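Local coordinates for DyP (Bjerkandera adusta, PDB 3VXJ), which binds heme b and probably works as a peroxidase of the dye-decolorizing family, held here in complex with 2,6-dimethoxyphenol, at residues M19-E24 / L64-L69. Numbering follows the deposited sequence.
Sequences MKKQKE and LAFVNL
Phe-66 meets Lys-21 and Met-19 in a way that illustrates how one aromatic ring can serve two very different neighbours, a charged chain over its face and a thioether alongside its stem. The Lys-21 side chain crosses that of Phe-66 at about a right angle, with CE 3.7 Å from the ring centroid in a CH-pi contact displaced toward the rim, where CE and Phe-66 CE2 are 3.4 Å apart. A bend at chi2 (-70°) folds the lysine chain over this face instead of letting it run straight outward. The ammonium lies further off, NZ being 4.5 Å from the centroid and 30° from the normal, an off-centre cation-pi contact. At the ring edge, in its plane, sits the carbonyl oxygen of Met-19, 3.5 Å from Phe-66 CE2.

The tight part joins these lysine methylenes to Met-19, buried and extended beyond CG, which runs past the Phe-66 side chain in the opposite direction. Its terminal CE rests 3.8 Å from Phe-66 CB and 3.7 Å from Asn-68 N, reaching the carboxamide carbon of Asn-68 as well. That amide is fixed by its own bond from ND2 to Val-67 O (2.7 Å), the donor standing above the carbonyl plane, and by Asp-14 and Thr-50. The looser side is the NZ end of Lys-21, in a long, weak ion pair with Asp-126, and exposed Leu-64. With an alanine at Lys-21, this face of Phe-66 would probably lose its methylene cover and cation-pi partner, and Asp-126 the weak pairing.

The loop leading into strand 23-31 thus meets edge strand 65-71 of the ferredoxin-like antiparallel sheet, strand 119-125 lying between the two strands, while helices 34-48 and 128-142 pack against Val-67 and Ala-65, respectively.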
loop_
_atom_site.group_PDB
_atom_site.type_symbol
_atom_site.label_atom_id
_atom_site.label_comp_id
_atom_site.label_asym_id
_atom_site.label_seq_id
_atom_site.Cartn_x
_atom_site.Cartn_y
_atom_site.Cartn_z
ATOM N N MET A 19 -9.312 -5.074 5.564
ATOM C CA MET A 19 -10.205 -6.203 5.284
ATOM C C MET A 19 -9.554 -7.562 5.537
ATOM O O MET A 19 -10.214 -8.482 6.031
ATOM C CB MET A 19 -10.752 -6.128 3.860
ATOM C CG MET A 19 -11.741 -4.994 3.641
ATOM S SD MET A 19 -12.439 -5.039 1.993
ATOM C CE MET A 19 -13.578 -3.662 2.085
ATOM N N LYS A 20 -8.266 -7.683 5.214
ATOM C CA LYS A 20 -7.506 -8.936 5.411
ATOM C C LYS A 20 -8.218 -10.163 4.828
ATOM O O LYS A 20 -8.116 -11.270 5.358
ATOM C CB LYS A 20 -7.180 -9.170 6.893
ATOM C CG LYS A 20 -6.356 -8.077 7.549
ATOM C CD LYS A 20 -5.907 -8.499 8.940
ATOM C CE LYS A 20 -5.362 -7.318 9.730
ATOM N NZ LYS A 20 -4.215 -6.653 9.046
ATOM N N LYS A 21 -8.938 -9.958 3.733
ATOM C CA LYS A 21 -9.619 -11.048 3.054
ATOM C C LYS A 21 -8.728 -11.662 1.982
ATOM O O LYS A 21 -7.893 -10.972 1.390
ATOM C CB LYS A 21 -10.935 -10.559 2.443
ATOM C CG LYS A 21 -12.044 -10.311 3.460
ATOM C CD LYS A 21 -12.572 -11.602 4.074
ATOM C CE LYS A 21 -14.030 -11.449 4.446
ATOM N NZ LYS A 21 -14.569 -12.651 5.130
ATOM N N GLN A 22 -8.915 -12.957 1.738
ATOM C CA GLN A 22 -8.113 -13.689 0.753
ATOM C C GLN A 22 -8.285 -13.186 -0.685
ATOM O O GLN A 22 -7.364 -13.300 -1.495
ATOM C CB GLN A 22 -8.425 -15.187 0.828
ATOM C CG GLN A 22 -7.841 -15.903 2.055
ATOM C CD GLN A 22 -6.396 -16.324 1.857
ATOM O OE1 GLN A 22 -6.063 -17.013 0.890
ATOM N NE2 GLN A 22 -5.528 -15.914 2.778
ATOM N N LYS A 23 -9.464 -12.649 -1.001
ATOM C CA LYS A 23 -9.757 -12.138 -2.341
ATOM C C LYS A 23 -10.246 -10.708 -2.224
ATOM O O LYS A 23 -10.914 -10.354 -1.257
ATOM C CB LYS A 23 -10.840 -12.976 -3.030
ATOM C CG LYS A 23 -10.674 -14.497 -2.946
ATOM C CD LYS A 23 -9.439 -14.983 -3.693
ATOM C CE LYS A 23 -9.380 -16.498 -3.677
ATOM N NZ LYS A 23 -8.175 -17.046 -4.373
ATOM N N GLU A 24 -9.916 -9.871 -3.197
ATOM C CA GLU A 24 -10.460 -8.518 -3.192
ATOM C C GLU A 24 -10.672 -8.051 -4.617
ATOM O O GLU A 24 -9.880 -8.397 -5.506
ATOM C CB GLU A 24 -9.523 -7.563 -2.444
ATOM C CG GLU A 24 -10.108 -6.189 -2.146
ATOM C CD GLU A 24 -9.148 -5.300 -1.384
ATOM O OE1 GLU A 24 -7.988 -5.703 -1.145
ATOM O OE2 GLU A 24 -9.547 -4.173 -1.035
ATOM N N LEU A 64 -20.335 -12.263 4.467
ATOM C CA LEU A 64 -19.501 -13.045 3.566
ATOM C C LEU A 64 -18.531 -12.157 2.791
ATOM O O LEU A 64 -17.447 -12.592 2.416
ATOM C CB LEU A 64 -20.375 -13.839 2.599
ATOM C CG LEU A 64 -19.665 -14.863 1.713
ATOM C CD1 LEU A 64 -18.967 -15.933 2.551
ATOM C CD2 LEU A 64 -20.670 -15.498 0.776
ATOM N N ALA A 65 -18.935 -10.915 2.552
ATOM C CA ALA A 65 -18.059 -9.937 1.928
ATOM C C ALA A 65 -18.122 -8.601 2.646
ATOM O O ALA A 65 -19.161 -8.204 3.173
ATOM C CB ALA A 65 -18.393 -9.779 0.448
ATOM N N PHE A 66 -16.983 -7.915 2.657
ATOM C CA PHE A 66 -16.885 -6.559 3.163
ATOM C C PHE A 66 -16.907 -5.636 1.961
ATOM O O PHE A 66 -16.281 -5.931 0.937
ATOM C CB PHE A 66 -15.563 -6.348 3.911
ATOM C CG PHE A 66 -15.305 -7.337 5.024
ATOM C CD1 PHE A 66 -16.350 -7.861 5.787
ATOM C CD2 PHE A 66 -14.000 -7.722 5.328
ATOM C CE1 PHE A 66 -16.098 -8.764 6.823
ATOM C CE2 PHE A 66 -13.738 -8.624 6.367
ATOM C CZ PHE A 66 -14.793 -9.145 7.115
ATOM N N VAL A 67 -17.598 -4.507 2.078
ATOM C CA VAL A 67 -17.570 -3.505 1.006
ATOM C C VAL A 67 -17.253 -2.121 1.557
ATOM O O VAL A 67 -17.821 -1.688 2.556
ATOM C CB VAL A 67 -18.894 -3.451 0.191
ATOM C CG1 VAL A 67 -18.717 -2.554 -1.049
ATOM C CG2 VAL A 67 -19.335 -4.859 -0.220
ATOM N N ASN A 68 -16.295 -1.454 0.913
ATOM C CA ASN A 68 -16.006 -0.050 1.159
ATOM C C ASN A 68 -16.125 0.722 -0.157
ATOM O O ASN A 68 -16.155 0.126 -1.238
ATOM C CB ASN A 68 -14.611 0.128 1.769
ATOM C CG ASN A 68 -14.552 -0.164 3.282
ATOM O OD1 ASN A 68 -13.496 0.015 3.886
ATOM N ND2 ASN A 68 -15.662 -0.634 3.893
ATOM N N LEU A 69 -16.198 2.047 -0.061
ATOM C CA LEU A 69 -16.510 2.884 -1.209
ATOM C C LEU A 69 -15.795 4.225 -1.123
ATOM O O LEU A 69 -15.920 4.952 -0.130
ATOM C CB LEU A 69 -18.030 3.087 -1.316
ATOM C CG LEU A 69 -18.598 4.055 -2.364
ATOM C CD1 LEU A 69 -18.272 3.614 -3.790
ATOM C CD2 LEU A 69 -20.097 4.162 -2.182
#